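OBG-type G domain-containing protein (Pyrococcus horikoshii, PDB 2E87) probably binds GTP as an Obg-type, NOG1-like G protein, and is caught here holding GDP, its cellular role being unknown. Local coordinates at residues F262-Q267 with I298-K303; H269-V274 with K306-N311; S181-A186 with L249-F254. All coordinates share one frame; numbering follows the deposited sequence.

Contact 1 (F262-Q267 with I298-K303)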
loop_
_atom_site.group_PDB
_atom_site.type_symbol
_atom_site.label_atom_id
_atom_site.label_comp_id
_atom_site.label_asym_id
_atom_site.label_seq_id
_atom_site.Cartn_x
_atom_site.Cartn_y
_atom_site.Cartn_z
ATOM N N PHE A 262 -15.985 29.105 -8.099
ATOM C CA PHE A 262 -14.669 29.326 -8.656
ATOM C C PHE A 262 -14.841 29.847 -10.049
ATOM O O PHE A 262 -15.493 29.202 -10.870
ATOM C CB PHE A 262 -13.851 28.023 -8.711
ATOM C CG PHE A 262 -13.562 27.436 -7.363
ATOM C CD1 PHE A 262 -14.482 26.611 -6.744
ATOM C CD2 PHE A 262 -12.401 27.776 -6.681
ATOM C CE1 PHE A 262 -14.256 26.137 -5.457
ATOM C CE2 PHE A 262 -12.161 27.313 -5.393
ATOM C CZ PHE A 262 -13.092 26.492 -4.775
ATOM N N PRO A 263 -14.266 31.033 -10.331
ATOM C CA PRO A 263 -14.332 31.683 -11.645
ATOM C C PRO A 263 -13.786 30.737 -12.704
ATOM O O PRO A 263 -12.909 29.923 -12.416
ATOM C CB PRO A 263 -13.424 32.910 -11.487
ATOM C CG PRO A 263 -13.495 33.216 -10.035
ATOM C CD PRO A 263 -13.518 31.863 -9.365
ATOM N N LEU A 264 -14.291 30.864 -13.925
ATOM C CA LEU A 264 -13.835 30.033 -15.027
ATOM C C LEU A 264 -12.319 30.079 -15.207
ATOM O O LEU A 264 -11.714 29.053 -15.484
ATOM C CB LEU A 264 -14.517 30.466 -16.319
ATOM C CG LEU A 264 -14.083 29.739 -17.585
ATOM C CD1 LEU A 264 -14.491 28.279 -17.519
ATOM C CD2 LEU A 264 -14.719 30.408 -18.778
ATOM N N GLU A 265 -11.703 31.253 -15.048
ATOM C CA GLU A 265 -10.249 31.380 -15.208
ATOM C C GLU A 265 -9.483 30.525 -14.186
ATOM O O GLU A 265 -8.461 29.936 -14.512
ATOM C CB GLU A 265 -9.790 32.838 -15.069
ATOM C CG GLU A 265 -10.607 33.871 -15.850
ATOM C CD GLU A 265 -11.846 34.360 -15.087
ATOM O OE1 GLU A 265 -11.707 34.932 -13.955
ATOM O OE2 GLU A 265 -12.958 34.176 -15.635
ATOM N N GLU A 266 -9.967 30.478 -12.946
ATOM C CA GLU A 266 -9.316 29.677 -11.914
ATOM C C GLU A 266 -9.459 28.173 -12.216
ATOM O O GLU A 266 -8.553 27.386 -11.947
ATOM C CB GLU A 266 -9.905 29.994 -10.541
ATOM C CG GLU A 266 -9.564 31.384 -9.998
ATOM C CD GLU A 266 -10.062 31.600 -8.582
ATOM O OE1 GLU A 266 -10.457 30.607 -7.927
ATOM O OE2 GLU A 266 -10.055 32.752 -8.108
ATOM N N GLN A 267 -10.591 27.778 -12.782
ATOM C CA GLN A 267 -10.798 26.382 -13.121
ATOM C C GLN A 267 -9.833 26.039 -14.239
ATOM O O GLN A 267 -9.283 24.946 -14.268
ATOM C CB GLN A 267 -12.236 26.128 -13.584
ATOM C CG GLN A 267 -13.281 26.235 -12.496
ATOM C CD GLN A 267 -14.695 26.066 -13.043
ATOM O OE1 GLN A 267 -14.998 25.076 -13.711
ATOM N NE2 GLN A 267 -15.566 27.036 -12.764
ATOM N N ILE A 298 -19.665 29.099 -21.568
ATOM C CA ILE A 298 -19.548 27.844 -22.312
ATOM C C ILE A 298 -18.815 28.011 -23.644
ATOM O O ILE A 298 -18.154 27.080 -24.116
ATOM C CB ILE A 298 -20.937 27.222 -22.593
ATOM C CG1 ILE A 298 -21.674 26.970 -21.278
ATOM C CG2 ILE A 298 -20.776 25.908 -23.356
ATOM C CD1 ILE A 298 -23.008 26.261 -21.445
ATOM N N LYS A 299 -18.936 29.190 -24.250
ATOM C CA LYS A 299 -18.273 29.469 -25.517
ATOM C C LYS A 299 -16.781 29.583 -25.274
ATOM O O LYS A 299 -15.977 29.038 -26.031
ATOM C CB LYS A 299 -18.796 30.772 -26.135
ATOM C CG LYS A 299 -20.186 30.666 -26.757
ATOM C CD LYS A 299 -20.570 31.943 -27.505
ATOM C CE LYS A 299 -21.898 31.793 -28.247
ATOM N NZ LYS A 299 -22.169 32.949 -29.154
ATOM N N ARG A 300 -16.419 30.299 -24.213
ATOM C CA ARG A 300 -15.020 30.481 -23.859
ATOM C C ARG A 300 -14.400 29.135 -23.519
ATOM O O ARG A 300 -13.276 28.839 -23.924
ATOM C CB ARG A 300 -14.880 31.420 -22.658
ATOM C CG ARG A 300 -13.459 31.474 -22.102
ATOM C CD ARG A 300 -12.458 31.949 -23.158
ATOM N NE ARG A 300 -11.082 31.557 -22.853
ATOM C CZ ARG A 300 -10.448 31.832 -21.718
ATOM N NH1 ARG A 300 -11.064 32.507 -20.757
ATOM N NH2 ARG A 300 -9.191 31.434 -21.545
ATOM N N LEU A 301 -15.140 28.319 -22.777
ATOM C CA LEU A 301 -14.644 27.007 -22.388
ATOM C C LEU A 301 -14.381 26.111 -23.589
ATOM O O LEU A 301 -13.254 25.660 -23.785
ATOM C CB LEU A 301 -15.617 26.322 -21.431
ATOM C CG LEU A 301 -15.015 26.097 -20.045
ATOM C CD1 LEU A 301 -15.995 25.350 -19.169
ATOM C CD2 LEU A 301 -13.723 25.312 -20.176
ATOM N N GLU A 302 -15.409 25.851 -24.395
ATOM C CA GLU A 302 -15.223 25.005 -25.569
ATOM C C GLU A 302 -14.054 25.516 -26.399
ATOM O O GLU A 302 -13.219 24.735 -26.853
ATOM C CB GLU A 302 -16.486 24.971 -26.429
ATOM C CG GLU A 302 -17.673 24.331 -25.748
ATOM C CD GLU A 302 -18.559 23.579 -26.721
ATOM O OE1 GLU A 302 -18.057 22.632 -27.362
ATOM O OE2 GLU A 302 -19.753 23.931 -26.845
ATOM N N LYS A 303 -13.991 26.830 -26.579
ATOM C CA LYS A 303 -12.922 27.445 -27.350
ATOM C C LYS A 303 -11.605 26.999 -26.739
ATOM O O LYS A 303 -10.823 26.299 -27.374
ATOM C CB LYS A 303 -13.051 28.968 -27.296
ATOM C CG LYS A 303 -12.341 29.718 -28.419
ATOM C CD LYS A 303 -12.809 31.177 -28.468
ATOM C CE LYS A 303 -12.353 31.894 -29.739
ATOM N NZ LYS A 303 -12.988 33.244 -29.891
#
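Arg-300 is the first residue of 298-303 to meet its partner, and it does so with the aliphatic root of its chain: CG lies 3.7 Å from CD2 of Leu-264, with CB a little farther from the same methyl. Its CG stands anti to the backbone N (chi1 171°), which sends the chain out over Leu-264, and a bend at chi2 then carries the guanidinium toward Glu-265. It approaches without pairing, NH1 of Arg-300 staying 5.7 Å from OE2 of Glu-265, so any attraction between these opposite charges is probably weak.

One residue on, Leu-301 makes the tighter contact. Its CG sits 3.4 Å from CD1 of Leu-264, and its own CD1 is 3.7 Å from that same methyl, which is pressed against the branch point of Leu-301. The chi1 of Leu-301, -116°, falls off the staggered positions, and its end swings nearer to Leu-264 than the start of the chain suggests. Leu-264 thus splits its fork, giving CD1 to Leu-301 and CD2 to Arg-300. Leu-301 also packs on Phe-254 and Ile-287, so the leucine pair lies over the sheet, while Arg-300, exposed, packs along the outer side of Leu-264.

The first turn of the partner helix is firmly set. Pro-263 is its N-cap, Glu-258 accepts a bond from Leu-264 N, and Gln-267 folds back so that its NE2 gives a 2.9 Å bond to Phe-262 O, bent to 155°, while its OE1 takes Asp-255 N. Helices 264-277 and 295-307 follow the adjacent parallel strands 249-254 and 283-287, and their apolar packing side by side over the sheet is the layered alpha/beta arrangement typical of P-loop GTPase domains.

Contact 2 (H269-V274 with K306-N311)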
loop_
_atom_site.group_PDB
_atom_site.type_symbol
_atom_site.label_atom_id
_atom_site.label_comp_id
_atom_site.label_asym_id
_atom_site.label_seq_id
_atom_site.Cartn_x
_atom_site.Cartn_y
_atom_site.Cartn_z
ATOM N N HIS A 269 -6.878 27.391 -14.758
ATOM C CA HIS A 269 -5.526 27.275 -14.234
ATOM C C HIS A 269 -5.327 25.900 -13.641
ATOM O O HIS A 269 -4.304 25.260 -13.880
ATOM C CB HIS A 269 -5.253 28.344 -13.180
ATOM C CG HIS A 269 -5.133 29.721 -13.747
ATOM N ND1 HIS A 269 -5.190 30.855 -12.965
ATOM C CD2 HIS A 269 -4.945 30.146 -15.019
ATOM C CE1 HIS A 269 -5.042 31.920 -13.733
ATOM N NE2 HIS A 269 -4.893 31.517 -14.983
ATOM N N LEU A 270 -6.316 25.439 -12.883
ATOM C CA LEU A 270 -6.224 24.136 -12.250
ATOM C C LEU A 270 -6.151 23.048 -13.303
ATOM O O LEU A 270 -5.339 22.130 -13.195
ATOM C CB LEU A 270 -7.422 23.880 -11.331
ATOM C CG LEU A 270 -7.263 22.622 -10.472
ATOM C CD1 LEU A 270 -6.057 22.781 -9.558
ATOM C CD2 LEU A 270 -8.523 22.392 -9.656
ATOM N N PHE A 271 -6.993 23.147 -14.325
ATOM C CA PHE A 271 -6.970 22.145 -15.373
ATOM C C PHE A 271 -5.563 22.030 -15.970
ATOM O O PHE A 271 -5.058 20.931 -16.191
ATOM C CB PHE A 271 -7.951 22.505 -16.484
ATOM C CG PHE A 271 -7.688 21.776 -17.758
ATOM C CD1 PHE A 271 -8.109 20.463 -17.924
ATOM C CD2 PHE A 271 -6.941 22.368 -18.763
ATOM C CE1 PHE A 271 -7.782 19.750 -19.076
ATOM C CE2 PHE A 271 -6.607 21.658 -19.922
ATOM C CZ PHE A 271 -7.030 20.347 -20.073
ATOM N N GLU A 272 -4.932 23.169 -16.231
ATOM C CA GLU A 272 -3.602 23.172 -16.828
ATOM C C GLU A 272 -2.545 22.562 -15.902
ATOM O O GLU A 272 -1.645 21.856 -16.351
ATOM C CB GLU A 272 -3.209 24.594 -17.236
ATOM C CG GLU A 272 -4.256 25.253 -18.112
ATOM C CD GLU A 272 -3.878 26.655 -18.555
ATOM O OE1 GLU A 272 -3.552 27.500 -17.683
ATOM O OE2 GLU A 272 -3.924 26.904 -19.785
ATOM N N GLU A 273 -2.653 22.834 -14.611
ATOM C CA GLU A 273 -1.715 22.272 -13.660
ATOM C C GLU A 273 -1.920 20.752 -13.562
ATOM O O GLU A 273 -0.959 19.998 -13.487
ATOM C CB GLU A 273 -1.913 22.905 -12.289
ATOM C CG GLU A 273 -0.699 22.768 -11.410
ATOM C CD GLU A 273 -1.025 22.948 -9.955
ATOM O OE1 GLU A 273 -1.624 22.025 -9.375
ATOM O OE2 GLU A 273 -0.694 24.012 -9.392
ATOM N N VAL A 274 -3.171 20.301 -13.575
ATOM C CA VAL A 274 -3.459 18.873 -13.488
ATOM C C VAL A 274 -3.134 18.158 -14.794
ATOM O O VAL A 274 -2.620 17.035 -14.789
ATOM C CB VAL A 274 -4.949 18.633 -13.108
ATOM C CG1 VAL A 274 -5.313 17.161 -13.229
ATOM C CG2 VAL A 274 -5.191 19.098 -11.684
ATOM N N LYS A 306 -10.950 23.076 -27.019
ATOM C CA LYS A 306 -10.584 22.622 -28.348
ATOM C C LYS A 306 -9.193 23.109 -28.737
ATOM O O LYS A 306 -8.497 22.452 -29.506
ATOM C CB LYS A 306 -11.649 23.056 -29.361
ATOM C CG LYS A 306 -12.955 22.296 -29.156
ATOM C CD LYS A 306 -14.108 22.814 -29.994
ATOM C CE LYS A 306 -15.372 21.997 -29.717
ATOM N NZ LYS A 306 -16.585 22.514 -30.411
ATOM N N GLU A 307 -8.777 24.238 -28.177
ATOM C CA GLU A 307 -7.455 24.776 -28.467
ATOM C C GLU A 307 -6.354 23.917 -27.859
ATOM O O GLU A 307 -5.196 24.014 -28.262
ATOM C CB GLU A 307 -7.327 26.206 -27.944
ATOM C CG GLU A 307 -8.205 27.203 -28.669
ATOM C CD GLU A 307 -7.962 28.624 -28.206
ATOM O OE1 GLU A 307 -6.800 29.076 -28.292
ATOM O OE2 GLU A 307 -8.930 29.283 -27.759
ATOM N N LYS A 308 -6.706 23.085 -26.882
ATOM C CA LYS A 308 -5.726 22.207 -26.247
ATOM C C LYS A 308 -5.749 20.849 -26.939
ATOM O O LYS A 308 -5.050 19.920 -26.534
ATOM C CB LYS A 308 -6.039 22.023 -24.758
ATOM C CG LYS A 308 -5.933 23.283 -23.916
ATOM C CD LYS A 308 -4.494 23.667 -23.647
ATOM C CE LYS A 308 -4.434 24.904 -22.779
ATOM N NZ LYS A 308 -3.033 25.306 -22.491
ATOM N N GLY A 309 -6.563 20.738 -27.980
ATOM C CA GLY A 309 -6.660 19.491 -28.720
ATOM C C GLY A 309 -7.637 18.488 -28.133
ATOM O O GLY A 309 -7.563 17.294 -28.424
ATOM N N LEU A 310 -8.565 18.969 -27.313
ATOM C CA LEU A 310 -9.539 18.095 -26.689
ATOM C C LEU A 310 -10.954 18.422 -27.132
ATOM O O LEU A 310 -11.325 19.587 -27.260
ATOM C CB LEU A 310 -9.431 18.212 -25.172
ATOM C CG LEU A 310 -8.089 17.762 -24.601
ATOM C CD1 LEU A 310 -7.887 18.350 -23.215
ATOM C CD2 LEU A 310 -8.042 16.242 -24.585
ATOM N N ASN A 311 -11.736 17.375 -27.367
ATOM C CA ASN A 311 -13.118 17.518 -27.777
ATOM C C ASN A 311 -13.961 17.215 -26.538
ATOM O O ASN A 311 -14.164 16.053 -26.169
ATOM C CB ASN A 311 -13.421 16.533 -28.912
ATOM C CG ASN A 311 -14.702 16.870 -29.668
ATOM O OD1 ASN A 311 -14.957 16.326 -30.750
ATOM N ND2 ASN A 311 -15.516 17.761 -29.099
#
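Phe-271 and Leu-310 come at each other from opposite directions, the ring carbon CZ of Phe-271 lying 3.8 Å from CD1 of Leu-310, just where a Schellman motif ends helix 295-307 and turns the chain toward strand 313-314 of the G domain. The methyl meets the ring obliquely. Lys-308 adds a looser touch, also oblique to the ring, its CG 4.4 Å from CE2 of Phe-271.

Outside this apolar part runs a salt bridge. NZ of Lys-308 lies 3.3 Å from OE2 of Glu-272, a weak hydrogen bond by length, and the two chains cross at about a right angle. Lys-308 gets there by a bend at chi2 (-75°), beyond which it runs straight to its ammonium group; Glu-272, extended beyond CG, reaches across to the lysine. The charged pair lies nearer solvent, and Phe-271 is buried beneath it.

In the next shell, Tyr-252 meets the Phe-271 ring edge-to-face, and His-275, a turn further along helix 264-277, meets it with planes about 20° apart. Leu-310 rests on Val-305, and Glu-272 also touches Phe-304, both on the helix that is ending.

What places Lys-308 and Leu-310 is the turn between them. Gly-309 has a phi of 85°, where a side chain would jam against the carbonyl O of Lys-308, and its N reaches back 3.0 Å to Lys-306 O.

Contact 3 (S181-A186 with L249-F254). With GDP (guanosine-5'-diphosphate), chain F.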
loop_
_atom_site.group_PDB
_atom_site.type_symbol
_atom_site.label_atom_id
_atom_site.label_comp_id
_atom_site.label_asym_id
_atom_site.label_seq_id
_atom_site.Cartn_x
_atom_site.Cartn_y
_atom_site.Cartn_z
ATOM N N SER A 181 -18.552 13.927 -7.615
ATOM C CA SER A 181 -19.260 12.787 -7.032
ATOM C C SER A 181 -20.627 12.552 -7.681
ATOM O O SER A 181 -21.079 11.413 -7.796
ATOM C CB SER A 181 -19.434 12.980 -5.530
ATOM O OG SER A 181 -20.201 14.132 -5.260
ATOM N N THR A 182 -21.279 13.631 -8.104
ATOM C CA THR A 182 -22.571 13.511 -8.751
ATOM C C THR A 182 -22.361 12.701 -10.010
ATOM O O THR A 182 -23.166 11.833 -10.332
ATOM C CB THR A 182 -23.177 14.900 -9.123
ATOM O OG1 THR A 182 -23.447 15.637 -7.927
ATOM C CG2 THR A 182 -24.494 14.735 -9.909
ATOM N N LEU A 183 -21.271 12.982 -10.717
ATOM C CA LEU A 183 -20.962 12.262 -11.947
ATOM C C LEU A 183 -20.560 10.815 -11.667
ATOM O O LEU A 183 -20.940 9.901 -12.396
ATOM C CB LEU A 183 -19.838 12.955 -12.716
ATOM C CG LEU A 183 -19.331 12.153 -13.911
ATOM C CD1 LEU A 183 -20.463 11.933 -14.913
ATOM C CD2 LEU A 183 -18.204 12.890 -14.582
ATOM N N LEU A 184 -19.784 10.599 -10.615
ATOM C CA LEU A 184 -19.366 9.247 -10.290
ATOM C C LEU A 184 -20.594 8.381 -9.972
ATOM O O LEU A 184 -20.669 7.233 -10.388
ATOM C CB LEU A 184 -18.398 9.264 -9.098
ATOM C CG LEU A 184 -17.942 7.916 -8.519
ATOM C CD1 LEU A 184 -16.532 8.046 -7.902
ATOM C CD2 LEU A 184 -18.981 7.427 -7.489
ATOM N N LYS A 185 -21.549 8.940 -9.236
ATOM C CA LYS A 185 -22.743 8.194 -8.867
ATOM C C LYS A 185 -23.673 7.941 -10.046
ATOM O O LYS A 185 -24.371 6.941 -10.072
ATOM C CB LYS A 185 -23.490 8.910 -7.740
ATOM C CG LYS A 185 -22.735 8.880 -6.435
ATOM C CD LYS A 185 -23.382 9.747 -5.390
ATOM C CE LYS A 185 -22.488 9.857 -4.175
ATOM N NZ LYS A 185 -23.130 10.660 -3.098
ATOM N N ALA A 186 -23.669 8.838 -11.023
ATOM C CA ALA A 186 -24.512 8.684 -12.200
ATOM C C ALA A 186 -23.866 7.653 -13.117
ATOM O O ALA A 186 -24.530 6.969 -13.900
ATOM C CB ALA A 186 -24.633 10.023 -12.932
ATOM N N LEU A 249 -7.405 6.893 -17.150
ATOM C CA LEU A 249 -8.126 7.951 -17.838
ATOM C C LEU A 249 -8.554 9.005 -16.823
ATOM O O LEU A 249 -9.035 8.692 -15.739
ATOM C CB LEU A 249 -9.375 7.419 -18.543
ATOM C CG LEU A 249 -10.279 8.537 -19.089
ATOM C CD1 LEU A 249 -9.554 9.293 -20.193
ATOM C CD2 LEU A 249 -11.559 7.946 -19.626
ATOM N N ILE A 250 -8.373 10.258 -17.185
ATOM C CA ILE A 250 -8.752 11.333 -16.308
ATOM C C ILE A 250 -9.879 12.145 -16.913
ATOM O O ILE A 250 -9.771 12.610 -18.042
ATOM C CB ILE A 250 -7.556 12.262 -16.040
ATOM C CG1 ILE A 250 -6.570 11.570 -15.087
ATOM C CG2 ILE A 250 -8.039 13.573 -15.471
ATOM C CD1 ILE A 250 -5.389 12.424 -14.715
ATOM N N ILE A 251 -10.973 12.273 -16.167
ATOM C CA ILE A 251 -12.118 13.076 -16.589
ATOM C C ILE A 251 -12.012 14.387 -15.822
ATOM O O ILE A 251 -11.998 14.395 -14.595
ATOM C CB ILE A 251 -13.478 12.444 -16.227
ATOM C CG1 ILE A 251 -13.787 11.255 -17.139
ATOM C CG2 ILE A 251 -14.578 13.479 -16.400
ATOM C CD1 ILE A 251 -15.058 10.509 -16.755
ATOM N N TYR A 252 -11.921 15.494 -16.541
ATOM C CA TYR A 252 -11.813 16.785 -15.889
ATOM C C TYR A 252 -13.106 17.553 -16.089
ATOM O O TYR A 252 -13.486 17.851 -17.223
ATOM C CB TYR A 252 -10.660 17.598 -16.465
ATOM C CG TYR A 252 -10.288 18.730 -15.557
ATOM C CD1 TYR A 252 -9.290 18.567 -14.602
ATOM C CD2 TYR A 252 -11.005 19.927 -15.570
ATOM C CE1 TYR A 252 -9.017 19.562 -13.667
ATOM C CE2 TYR A 252 -10.737 20.927 -14.645
ATOM C CZ TYR A 252 -9.739 20.735 -13.692
ATOM O OH TYR A 252 -9.457 21.703 -12.758
ATOM N N ILE A 253 -13.772 17.873 -14.986
ATOM C CA ILE A 253 -15.024 18.599 -15.050
ATOM C C ILE A 253 -14.880 20.098 -14.790
ATOM O O ILE A 253 -14.295 20.507 -13.786
ATOM C CB ILE A 253 -16.042 18.075 -14.020
ATOM C CG1 ILE A 253 -16.245 16.564 -14.174
ATOM C CG2 ILE A 253 -17.357 18.815 -14.195
ATOM C CD1 ILE A 253 -17.209 15.965 -13.155
ATOM N N PHE A 254 -15.419 20.894 -15.712
ATOM C CA PHE A 254 -15.457 22.354 -15.606
ATOM C C PHE A 254 -16.909 22.705 -15.259
ATOM O O PHE A 254 -17.826 21.987 -15.655
ATOM C CB PHE A 254 -15.159 23.040 -16.944
ATOM C CG PHE A 254 -13.708 23.088 -17.314
ATOM C CD1 PHE A 254 -13.181 22.177 -18.224
ATOM C CD2 PHE A 254 -12.876 24.071 -16.785
ATOM C CE1 PHE A 254 -11.848 22.250 -18.606
ATOM C CE2 PHE A 254 -11.549 24.156 -17.157
ATOM C CZ PHE A 254 -11.030 23.245 -18.069
HETATM P PB GDP F . -17.899 17.652 -6.134
HETATM O O1B GDP F . -17.564 18.447 -4.886
HETATM O O2B GDP F . -17.015 18.126 -7.405
HETATM O O3B GDP F . -18.170 16.152 -5.975
HETATM O O3A GDP F . -19.337 18.226 -6.515
HETATM P PA GDP F . -20.794 17.554 -6.313
HETATM O O1A GDP F . -20.911 16.274 -7.064
HETATM O O2A GDP F . -21.043 17.314 -4.731
HETATM O "O5'" GDP F . -21.856 18.606 -6.904
HETATM C "C5'" GDP F . -21.761 19.827 -6.144
HETATM C "C4'" GDP F . -23.115 20.562 -6.169
HETATM O "O4'" GDP F . -23.512 20.819 -7.569
HETATM C "C3'" GDP F . -24.290 19.766 -5.599
HETATM O "O3'" GDP F . -25.300 20.229 -4.698
HETATM C "C2'" GDP F . -24.776 18.964 -6.822
HETATM O "O2'" GDP F . -26.171 18.663 -6.616
HETATM C "C1'" GDP F . -24.766 20.083 -7.842
HETATM N N9 GDP F . -24.737 19.593 -9.228
HETATM C C8 GDP F . -24.045 18.516 -9.720
HETATM N N7 GDP F . -24.263 18.387 -11.002
HETATM C C5 GDP F . -25.101 19.369 -11.415
HETATM C C6 GDP F . -25.690 19.736 -12.677
HETATM O O6 GDP F . -25.460 19.089 -13.693
HETATM N N1 GDP F . -26.518 20.835 -12.713
HETATM C C2 GDP F . -26.781 21.571 -11.562
HETATM N N2 GDP F . -27.609 22.658 -11.628
HETATM N N3 GDP F . -26.247 21.237 -10.395
HETATM C C4 GDP F . -25.412 20.160 -10.277
#
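Leu-183 gives up the largest share of surface here, resting one methyl, CD2, against two isoleucines of strand 249-254. The nearer is Ile-253, whose CD1 comes to 3.5 Å from CD2 of Leu-183 and 4.0 Å from CB of Leu-183. Ile-251, two residues earlier in the strand, offers CG2, 4.1 Å from the same CD2 of Leu-183. With CG opposite the backbone N (chi1 172°), Leu-183 has its first bond pointing toward the strand, and the side chain slants across both isoleucines. Ile-253 extends its CG1 branch to bring CD1 forward, whereas Ile-251 meets the leucine with its shorter branch. All three are buried, and the contact is purely apolar.

The two residues just before Leu-183 face the nucleotide. Ser-181 N points almost straight at the beta phosphate, 2.8 Å from O3B of GDP with an angle of 175°, as expected of a P-loop helix start, and its OG is within hydrogen-bonding distance of both O3B and O1A of GDP. Thr-182 binds the alpha phosphate twice, through its backbone N and through OG1, which donates to GDP O1A at 2.8 Å, while its CG2 packs by C8 and N7 of the guanine. With an alanine here, O1A would probably keep the backbone amide but lose the hydroxyl's grip, and the base would lose the methyl beside its C8.

Helix 180-187 therefore has phosphates at its start and sheet along its inner side. Leu-183 also touches Ile-323 of helix 323-350, the helix that packs on Ile-251 through Val-326 and Ile-330, while Ile-253 leans on Ile-172 and Ile-251 on Val-170 of strand 169-173, the parallel neighbour that leads into the P-loop.

Overall arrangement
Strand 249-254 joins the three contacts. Ile-251 and Ile-253 face helix 180-187 in contact 3, while Tyr-252 and Phe-254 face the other way, under contacts 1 and 2: Leu-301 CD1 lies 3.3 Å from Phe-254 CB, and Phe-271 CB 3.5 Å from Phe-254 CZ. Contacts 1 and 2 share helices 264-277 and 295-307, their centres about 10 Å apart, the first near one helix's beginning and the second at the other's end. Contact 3 is wholly buried and apolar, with GDP phosphates bound beside it. Contact 1 is mostly buried leucine packing edged by an arginine; contact 2 is nearer the surface and adds a salt bridge.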